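Local coordinates for protein PilX (Neisseria meningitidis, PDB 2OPE) that is a minor pilin of type IV pili that modulates their virulence properties, probably by promoting aggregation and adhesion of the bacteria that carry them, at residues 11-14 and 15-19; 31-35 and 36-40; 104-108 and 109-113. All coordinates share one frame; numbering follows the deposited sequence.

Interaction 1. Residues 11-14 and 15-19; sequences QLYT and EMVGI
Y13 places its CG opposite the backbone N (chi1 177°), so that the ring reaches along the helix to V17, whose CG2 sits beside its own backbone N and therefore leans back at the tyrosine. That methyl meets the ring obliquely, with CG2 of V17 3.4 Å from CE2 of Y13. L12 and M16, likewise four residues apart, pair on a neighbouring flank of the helix: SD of M16 lies 3.9 Å from CG of L12, with CD1 of L12 close by. Beneath these side chains run the usual i to i+4 backbone bonds, among them V17 N to Y13 O at 2.9 Å. E15 curls back too, its CG 3.2 Å from O of Q11, but its carboxylate is used elsewhere: OE2 accepts from N of N52. Helix 5-28 is the part of the long N-terminal pilin helix present in this truncated construct, packed against the antiparallel sheet. Y13 and M16 rest on V90 and M92 of strand 89-93, Y13 also makes an edge-to-face pair with F123, and L12 and M16 cover V61 in strand 59-65.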
ATOM      1  N   GLN A  11     -10.069  -6.570   3.897  1.00 49.64           N
ATOM      2  CA  GLN A  11      -9.262  -6.435   5.108  1.00 48.80           C
ATOM      3  C   GLN A  11      -7.898  -5.843   4.787  1.00 45.93           C
ATOM      4  O   GLN A  11      -7.384  -5.054   5.554  1.00 44.77           O
ATOM      5  CB  GLN A  11      -9.120  -7.772   5.842  1.00 50.38           C
ATOM      6  CG  GLN A  11     -10.456  -8.468   6.067  1.00 53.83           C
ATOM      7  CD  GLN A  11     -10.316  -9.750   6.864  1.00 54.30           C
ATOM      8  OE1 GLN A  11      -9.464  -9.853   7.764  1.00 56.03           O
ATOM      9  NE2 GLN A  11     -11.144 -10.727   6.547  1.00 53.86           N
ATOM     10  N   LEU A  12      -7.296  -6.256   3.675  1.00 45.62           N
ATOM     11  CA  LEU A  12      -6.011  -5.676   3.214  1.00 44.72           C
ATOM     12  C   LEU A  12      -6.195  -4.166   3.034  1.00 45.27           C
ATOM     13  O   LEU A  12      -5.337  -3.355   3.430  1.00 44.92           O
ATOM     14  CB  LEU A  12      -5.571  -6.316   1.890  1.00 43.90           C
ATOM     15  CG  LEU A  12      -4.305  -5.785   1.229  1.00 43.83           C
ATOM     16  CD1 LEU A  12      -3.082  -6.047   2.136  1.00 41.65           C
ATOM     17  CD2 LEU A  12      -4.104  -6.367  -0.171  1.00 43.36           C
ATOM     18  N   TYR A  13      -7.337  -3.769   2.484  1.00 45.31           N
ATOM     19  CA  TYR A  13      -7.533  -2.365   2.244  1.00 45.62           C
ATOM     20  C   TYR A  13      -7.476  -1.646   3.600  1.00 47.70           C
ATOM     21  O   TYR A  13      -6.690  -0.691   3.788  1.00 49.52           O
ATOM     22  CB  TYR A  13      -8.838  -2.088   1.487  1.00 45.73           C
ATOM     23  CG  TYR A  13      -9.026  -0.600   1.315  1.00 46.52           C
ATOM     24  CD1 TYR A  13      -8.504   0.057   0.211  1.00 45.53           C
ATOM     25  CD2 TYR A  13      -9.661   0.169   2.307  1.00 44.94           C
ATOM     26  CE1 TYR A  13      -8.636   1.422   0.087  1.00 45.25           C
ATOM     27  CE2 TYR A  13      -9.767   1.509   2.182  1.00 43.92           C
ATOM     28  CZ  TYR A  13      -9.258   2.141   1.083  1.00 44.97           C
ATOM     29  OH  TYR A  13      -9.394   3.519   0.948  1.00 46.27           O
ATOM     30  N   THR A  14      -8.261  -2.149   4.548  1.00 46.52           N
ATOM     31  CA  THR A  14      -8.357  -1.611   5.893  1.00 47.92           C
ATOM     32  C   THR A  14      -7.032  -1.658   6.668  1.00 48.85           C
ATOM     33  O   THR A  14      -6.751  -0.770   7.455  1.00 49.36           O
ATOM     34  CB  THR A  14      -9.488  -2.338   6.668  1.00 47.42           C
ATOM     35  OG1 THR A  14     -10.703  -2.095   5.971  1.00 46.63           O
ATOM     36  CG2 THR A  14      -9.649  -1.829   8.123  1.00 47.53           C
ATOM     37  N   GLU A  15      -6.211  -2.670   6.430  1.00 49.39           N
ATOM     38  CA  GLU A  15      -4.903  -2.715   7.086  1.00 50.81           C
ATOM     39  C   GLU A  15      -4.039  -1.605   6.511  1.00 51.14           C
ATOM     40  O   GLU A  15      -3.257  -0.966   7.232  1.00 53.63           O
ATOM     41  CB  GLU A  15      -4.210  -4.070   6.877  1.00 49.40           C
ATOM     42  CG  GLU A  15      -4.880  -5.206   7.618  1.00 51.60           C
ATOM     43  CD  GLU A  15      -4.364  -5.406   9.021  1.00 51.09           C
ATOM     44  OE1 GLU A  15      -3.509  -4.655   9.472  1.00 53.79           O
ATOM     45  OE2 GLU A  15      -4.794  -6.339   9.680  1.00 52.45           O
ATOM     46  N   MET A  16      -4.165  -1.378   5.210  1.00 50.35           N
ATOM     47  CA  MET A  16      -3.248  -0.451   4.542  1.00 48.97           C
ATOM     48  C   MET A  16      -3.598   0.936   4.956  1.00 47.56           C
ATOM     49  O   MET A  16      -2.698   1.716   5.167  1.00 46.32           O
ATOM     50  CB  MET A  16      -3.223  -0.623   3.018  1.00 47.79           C
ATOM     51  CG  MET A  16      -2.552  -1.924   2.649  1.00 45.45           C
ATOM     52  SD  MET A  16      -2.648  -2.269   0.921  1.00 48.11           S
ATOM     53  CE  MET A  16      -1.766  -0.878   0.090  1.00 40.37           C
ATOM     54  N   VAL A  17      -4.901   1.216   5.114  1.00 47.94           N
ATOM     55  CA  VAL A  17      -5.332   2.508   5.673  1.00 47.49           C
ATOM     56  C   VAL A  17      -4.715   2.742   7.046  1.00 47.34           C
ATOM     57  O   VAL A  17      -4.198   3.795   7.309  1.00 47.45           O
ATOM     58  CB  VAL A  17      -6.834   2.630   5.831  1.00 47.37           C
ATOM     59  CG1 VAL A  17      -7.148   3.942   6.535  1.00 46.14           C
ATOM     60  CG2 VAL A  17      -7.494   2.605   4.498  1.00 46.37           C
ATOM     61  N   GLY A  18      -4.780   1.732   7.907  1.00 48.85           N
ATOM     62  CA  GLY A  18      -4.118   1.745   9.226  1.00 49.84           C
ATOM     63  C   GLY A  18      -2.628   2.053   9.158  1.00 48.74           C
ATOM     64  O   GLY A  18      -2.146   2.886   9.878  1.00 48.80           O
ATOM     65  N   ILE A  19      -1.912   1.351   8.288  1.00 49.02           N
ATOM     66  CA  ILE A  19      -0.494   1.619   8.008  1.00 48.48           C
ATOM     67  C   ILE A  19      -0.237   3.041   7.476  1.00 47.71           C
ATOM     68  O   ILE A  19       0.665   3.733   7.949  1.00 49.13           O
ATOM     69  CB  ILE A  19       0.068   0.513   7.038  1.00 48.10           C
ATOM     70  CG1 ILE A  19      -0.047  -0.872   7.707  1.00 48.11           C
ATOM     71  CG2 ILE A  19       1.508   0.791   6.604  1.00 45.10           C
ATOM     72  CD1 ILE A  19       0.148  -2.046   6.737  1.00 48.38           C
TER

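Interaction 2. Residues 31-35 and 36-40; sequences PLDDN and QTIKS
D34 and T37 grip each other where helix 35-48 begins, D34 standing at the N-cap. A chi1 of 72° tucks the D34 carboxylate between its own backbone N and carbonyl carbon, from where OD2 takes two bonds: one from T37 N at 2.7 Å, met nearly head-on, and one from T37 OG1, also 2.7 Å, coming from above the carboxylate plane. The D33 side chain crosses T37 at about a right angle, with its CB 3.4 Å from CD1 of I38 and its OD1 3.4 Å from CG2 of T37; that OD1 also makes a salt bridge to K41. I38 N to D34 O (2.9 Å) closes the first turn beneath. The other side is looser and exposed. Q36 extends away; of its side chain, CB comes nearest, 3.7 Å from OD2 of D34, while a water accepts from D34 N at 3.0 Å and gives a weak bond to T37 OG1. K39 also leads outward, its NZ paired with E43. The doubly held OD2 fixes the rotation of both the D34 carboxylate and the T37 hydroxyl, and the negative charge of D34 would probably be stabilised by the positive end of the helix dipole.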
ATOM      1  N   PRO A  31       8.880  16.912  12.608  1.00 49.39           N
ATOM      2  CA  PRO A  31       9.115  18.261  12.188  1.00 47.50           C
ATOM      3  C   PRO A  31      10.483  18.430  11.576  1.00 46.59           C
ATOM      4  O   PRO A  31      10.638  19.261  10.681  1.00 47.50           O
ATOM      5  CB  PRO A  31       9.032  19.062  13.502  1.00 47.93           C
ATOM      6  CG  PRO A  31       9.330  18.086  14.567  1.00 47.96           C
ATOM      7  CD  PRO A  31       8.881  16.763  14.079  1.00 48.59           C
ATOM      8  N   LEU A  32      11.468  17.675  12.050  1.00 44.10           N
ATOM      9  CA  LEU A  32      12.852  17.964  11.693  1.00 44.40           C
ATOM     10  C   LEU A  32      13.667  16.852  10.958  1.00 45.15           C
ATOM     11  O   LEU A  32      14.725  17.165  10.417  1.00 45.34           O
ATOM     12  CB  LEU A  32      13.626  18.493  12.925  1.00 43.51           C
ATOM     13  CG  LEU A  32      13.272  19.889  13.430  1.00 43.08           C
ATOM     14  CD1 LEU A  32      13.679  20.101  14.888  1.00 42.81           C
ATOM     15  CD2 LEU A  32      13.897  20.952  12.532  1.00 43.05           C
ATOM     16  N   ASP A  33      13.209  15.592  10.938  1.00 44.92           N
ATOM     17  CA  ASP A  33      13.868  14.559  10.120  1.00 44.94           C
ATOM     18  C   ASP A  33      14.068  15.057   8.659  1.00 45.53           C
ATOM     19  O   ASP A  33      13.184  15.725   8.091  1.00 45.29           O
ATOM     20  CB  ASP A  33      13.050  13.241  10.080  1.00 45.01           C
ATOM     21  CG  ASP A  33      13.192  12.357  11.355  1.00 45.37           C
ATOM     22  OD1 ASP A  33      12.597  11.262  11.342  1.00 46.39           O
ATOM     23  OD2 ASP A  33      13.885  12.695  12.354  1.00 45.36           O
ATOM     24  N   ASP A  34      15.217  14.720   8.065  1.00 44.50           N
ATOM     25  CA  ASP A  34      15.502  14.999   6.660  1.00 44.04           C
ATOM     26  C   ASP A  34      14.862  13.941   5.741  1.00 44.93           C
ATOM     27  O   ASP A  34      14.344  12.910   6.210  1.00 44.28           O
ATOM     28  CB  ASP A  34      17.006  15.153   6.425  1.00 44.40           C
ATOM     29  CG  ASP A  34      17.756  13.829   6.525  1.00 45.09           C
ATOM     30  OD1 ASP A  34      18.987  13.831   6.645  1.00 45.93           O
ATOM     31  OD2 ASP A  34      17.125  12.774   6.488  1.00 45.63           O
ATOM     32  N   ASN A  35      14.824  14.226   4.444  1.00 45.48           N
ATOM     33  CA  ASN A  35      14.083  13.371   3.521  1.00 47.33           C
ATOM     34  C   ASN A  35      14.634  11.968   3.398  1.00 48.46           C
ATOM     35  O   ASN A  35      13.891  11.020   3.134  1.00 47.84           O
ATOM     36  CB  ASN A  35      14.059  13.988   2.145  1.00 49.31           C
ATOM     37  CG  ASN A  35      13.301  15.295   2.110  1.00 50.49           C
ATOM     38  OD1 ASN A  35      12.402  15.558   2.927  1.00 52.04           O
ATOM     39  ND2 ASN A  35      13.657  16.127   1.150  1.00 51.47           N
ATOM     40  N   GLN A  36      15.954  11.842   3.562  1.00 48.49           N
ATOM     41  CA  GLN A  36      16.591  10.544   3.574  1.00 47.82           C
ATOM     42  C   GLN A  36      16.152   9.721   4.792  1.00 46.96           C
ATOM     43  O   GLN A  36      15.942   8.517   4.698  1.00 47.41           O
ATOM     44  CB  GLN A  36      18.107  10.739   3.580  1.00 50.44           C
ATOM     45  CG  GLN A  36      18.865   9.533   4.031  1.00 52.17           C
ATOM     46  CD  GLN A  36      20.263   9.517   3.520  1.00 54.63           C
ATOM     47  OE1 GLN A  36      20.945  10.576   3.451  1.00 55.96           O
ATOM     48  NE2 GLN A  36      20.736   8.311   3.155  1.00 54.57           N
ATOM     49  N   THR A  37      16.015  10.379   5.936  1.00 46.84           N
ATOM     50  CA  THR A  37      15.536   9.753   7.163  1.00 46.55           C
ATOM     51  C   THR A  37      14.048   9.367   7.112  1.00 47.74           C
ATOM     52  O   THR A  37      13.665   8.276   7.537  1.00 47.57           O
ATOM     53  CB  THR A  37      15.811  10.674   8.338  1.00 46.29           C
ATOM     54  OG1 THR A  37      17.228  10.873   8.434  1.00 45.15           O
ATOM     55  CG2 THR A  37      15.283  10.100   9.642  1.00 44.31           C
ATOM     56  N   ILE A  38      13.211  10.254   6.578  1.00 48.54           N
ATOM     57  CA  ILE A  38      11.791   9.950   6.428  1.00 48.47           C
ATOM     58  C   ILE A  38      11.643   8.730   5.514  1.00 48.34           C
ATOM     59  O   ILE A  38      10.874   7.828   5.797  1.00 49.42           O
ATOM     60  CB  ILE A  38      11.007  11.133   5.764  1.00 49.71           C
ATOM     61  CG1 ILE A  38      11.062  12.438   6.609  1.00 49.60           C
ATOM     62  CG2 ILE A  38       9.566  10.715   5.390  1.00 48.71           C
ATOM     63  CD1 ILE A  38      10.564  12.312   8.006  1.00 49.30           C
ATOM     64  N   LYS A  39      12.369   8.728   4.399  1.00 46.88           N
ATOM     65  CA  LYS A  39      12.263   7.672   3.412  1.00 44.94           C
ATOM     66  C   LYS A  39      12.650   6.308   3.990  1.00 47.35           C
ATOM     67  O   LYS A  39      11.901   5.352   3.842  1.00 47.10           O
ATOM     68  CB  LYS A  39      13.117   7.980   2.175  1.00 43.84           C
ATOM     69  CG  LYS A  39      13.158   6.823   1.143  1.00 41.71           C
ATOM     70  CD  LYS A  39      13.719   7.264  -0.187  1.00 43.29           C
ATOM     71  CE  LYS A  39      13.838   6.068  -1.203  1.00 43.65           C
ATOM     72  NZ  LYS A  39      14.637   4.938  -0.634  1.00 42.44           N
ATOM     73  N   SER A  40      13.801   6.201   4.667  1.00 48.38           N
ATOM     74  CA  SER A  40      14.165   4.878   5.189  1.00 49.02           C
ATOM     75  C   SER A  40      13.291   4.453   6.350  1.00 46.74           C
ATOM     76  O   SER A  40      12.977   3.276   6.485  1.00 44.97           O
ATOM     77  CB  SER A  40      15.673   4.732   5.527  1.00 49.95           C
ATOM     78  OG  SER A  40      16.178   5.879   6.151  1.00 51.85           O
TER
HETATM   79  O   HOH W   1      16.971  13.663  10.221  1.00 62.47           O

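Interaction 3. Residues 104-108 and 109-113; sequences AASAR and AHLET
H110 turns its imidazole back onto A107, three residues earlier, and adds a side-chain bond to the backbone bonds that finish the helix. The ring carbon CG lies anti to the carbonyl carbon (chi1 -51°), and a chi2 of only -9° sets the ring so that ND1 donates to A107 O at 2.7 Å, with the oxygen practically in the ring plane. The same oxygen is gripped a second time, by H110 N at 3.1 Å, which comes from well above the carbonyl plane, whereas ND1 arrives nearly in line with the C=O bond. Since ND1 is the donor, it carries a proton. The backbone leaves the helix here, with positive phi (56°) at H110; H110 N to A107 O and L111 N to S106 O (3.1 Å) make a Schellman motif. L111 folds back over the last turn as well, its CD1 4.1 Å from both CB and OG of S106. The contact is slight, and the serine hydroxyl is occupied by D103. A109 N still makes an ordinary helical bond to A105 O (2.8 Å). Helix 104-109 follows strand 98-101, inside the loop closed by the C101–C120 disulfide. A107 lies over V79, S89 and C101 of three neighbouring strands, and on leaving the helix the H110 ring stacks on W91 in strand 89-93, while L111 O accepts from the indole NE1 of W91.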
ATOM      1  N   ALA A 104      -2.323  -7.673  -9.348  1.00 45.28           N
ATOM      2  CA  ALA A 104      -1.076  -7.083  -8.832  1.00 44.15           C
ATOM      3  C   ALA A 104      -0.361  -6.095  -9.753  1.00 44.83           C
ATOM      4  O   ALA A 104       0.149  -5.093  -9.277  1.00 45.05           O
ATOM      5  CB  ALA A 104      -0.079  -8.203  -8.388  1.00 44.99           C
ATOM      6  N   ALA A 105      -0.323  -6.369 -11.059  1.00 44.65           N
ATOM      7  CA  ALA A 105       0.286  -5.460 -11.990  1.00 45.70           C
ATOM      8  C   ALA A 105      -0.359  -4.089 -11.901  1.00 48.21           C
ATOM      9  O   ALA A 105       0.358  -3.089 -11.812  1.00 49.70           O
ATOM     10  CB  ALA A 105       0.191  -5.990 -13.412  1.00 46.75           C
ATOM     11  N   SER A 106      -1.697  -4.035 -11.942  1.00 47.91           N
ATOM     12  CA  SER A 106      -2.452  -2.768 -11.858  1.00 46.95           C
ATOM     13  C   SER A 106      -2.170  -1.984 -10.550  1.00 46.99           C
ATOM     14  O   SER A 106      -2.208  -0.749 -10.531  1.00 45.24           O
ATOM     15  CB  SER A 106      -3.969  -3.033 -11.932  1.00 47.84           C
ATOM     16  OG  SER A 106      -4.345  -3.822 -13.051  1.00 50.87           O
ATOM     17  N   ALA A 107      -1.963  -2.708  -9.444  1.00 46.31           N
ATOM     18  CA  ALA A 107      -1.547  -2.075  -8.188  1.00 46.02           C
ATOM     19  C   ALA A 107      -0.124  -1.503  -8.309  1.00 46.16           C
ATOM     20  O   ALA A 107       0.128  -0.366  -7.904  1.00 48.15           O
ATOM     21  CB  ALA A 107      -1.632  -3.066  -7.034  1.00 46.27           C
ATOM     22  N   ARG A 108       0.807  -2.263  -8.886  1.00 43.88           N
ATOM     23  CA  ARG A 108       2.168  -1.748  -9.033  1.00 44.39           C
ATOM     24  C   ARG A 108       2.215  -0.584  -9.997  1.00 44.82           C
ATOM     25  O   ARG A 108       3.090   0.293  -9.861  1.00 44.28           O
ATOM     26  CB  ARG A 108       3.153  -2.830  -9.463  1.00 43.71           C
ATOM     27  CG  ARG A 108       3.278  -3.968  -8.439  1.00 44.73           C
ATOM     28  CD  ARG A 108       4.388  -4.959  -8.820  1.00 44.45           C
ATOM     29  NE  ARG A 108       4.569  -5.958  -7.758  1.00 44.61           N
ATOM     30  CZ  ARG A 108       5.151  -5.727  -6.575  1.00 45.94           C
ATOM     31  NH1 ARG A 108       5.631  -4.503  -6.239  1.00 44.93           N
ATOM     32  NH2 ARG A 108       5.254  -6.735  -5.715  1.00 45.96           N
ATOM     33  N   ALA A 109       1.277  -0.572 -10.949  1.00 44.75           N
ATOM     34  CA  ALA A 109       1.137   0.540 -11.924  1.00 46.40           C
ATOM     35  C   ALA A 109       0.281   1.753 -11.420  1.00 46.72           C
ATOM     36  O   ALA A 109       0.286   2.846 -12.037  1.00 46.88           O
ATOM     37  CB  ALA A 109       0.656   0.034 -13.279  1.00 44.77           C
ATOM     38  N   HIS A 110      -0.352   1.586 -10.253  1.00 45.44           N
ATOM     39  CA  HIS A 110      -1.139   2.659  -9.636  1.00 46.72           C
ATOM     40  C   HIS A 110      -2.181   3.140 -10.585  1.00 47.06           C
ATOM     41  O   HIS A 110      -2.379   4.338 -10.761  1.00 48.33           O
ATOM     42  CB  HIS A 110      -0.304   3.861  -9.165  1.00 44.90           C
ATOM     43  CG  HIS A 110       0.859   3.479  -8.322  1.00 44.53           C
ATOM     44  ND1 HIS A 110       1.043   2.198  -7.863  1.00 46.06           N
ATOM     45  CD2 HIS A 110       1.896   4.197  -7.847  1.00 45.38           C
ATOM     46  CE1 HIS A 110       2.144   2.137  -7.137  1.00 45.28           C
ATOM     47  NE2 HIS A 110       2.686   3.335  -7.123  1.00 46.96           N
ATOM     48  N   LEU A 111      -2.838   2.191 -11.222  1.00 47.57           N
ATOM     49  CA  LEU A 111      -3.927   2.533 -12.114  1.00 46.97           C
ATOM     50  C   LEU A 111      -5.118   3.000 -11.258  1.00 47.72           C
ATOM     51  O   LEU A 111      -5.257   2.591 -10.087  1.00 46.82           O
ATOM     52  CB  LEU A 111      -4.276   1.330 -12.994  1.00 45.43           C
ATOM     53  CG  LEU A 111      -3.205   0.953 -14.065  1.00 44.36           C
ATOM     54  CD1 LEU A 111      -3.651  -0.238 -14.945  1.00 44.02           C
ATOM     55  CD2 LEU A 111      -2.739   2.110 -14.963  1.00 42.96           C
ATOM     56  N   GLU A 112      -5.960   3.839 -11.872  1.00 48.14           N
ATOM     57  CA  GLU A 112      -7.020   4.585 -11.212  1.00 47.40           C
ATOM     58  C   GLU A 112      -8.379   4.176 -11.768  1.00 47.74           C
ATOM     59  O   GLU A 112      -9.383   4.490 -11.187  1.00 47.91           O
ATOM     60  CB  GLU A 112      -6.802   6.090 -11.411  1.00 46.18           C
ATOM     61  CG  GLU A 112      -5.535   6.636 -10.693  1.00 48.24           C
ATOM     62  CD  GLU A 112      -5.135   8.043 -11.161  1.00 47.90           C
ATOM     63  OE1 GLU A 112      -5.433   8.405 -12.296  1.00 48.72           O
ATOM     64  OE2 GLU A 112      -4.566   8.819 -10.384  1.00 48.89           O
ATOM     65  N   THR A 113      -8.420   3.489 -12.909  1.00 47.86           N
ATOM     66  CA  THR A 113      -9.706   3.059 -13.487  1.00 46.00           C
ATOM     67  C   THR A 113      -9.575   1.619 -13.964  1.00 46.65           C
ATOM     68  O   THR A 113      -8.478   1.094 -14.019  1.00 48.83           O
ATOM     69  CB  THR A 113     -10.104   3.895 -14.726  1.00 45.21           C
ATOM     70  OG1 THR A 113      -9.136   3.689 -15.742  1.00 46.38           O
ATOM     71  CG2 THR A 113     -10.234   5.415 -14.437  1.00 43.92           C
TER

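How the interactions relate
The three contacts follow one another along the chain and never touch. Interactions 1 and 3 share a strand, 89-93, from opposite faces: helix 5-28 rests on V90 and M92, while the short helix and its Schellman end lean on S89 and W91. Their centres are about 17 Å apart and their nearest atoms about 7 Å, with the sheet between. Interaction 2 lies at the far end, about 23 Å from interaction 1 and about 27 Å from interaction 3, centre to centre, starting the helix that comes next after helix 5-28. It begins a helix, interaction 1 runs mid-helix and interaction 3 ends one.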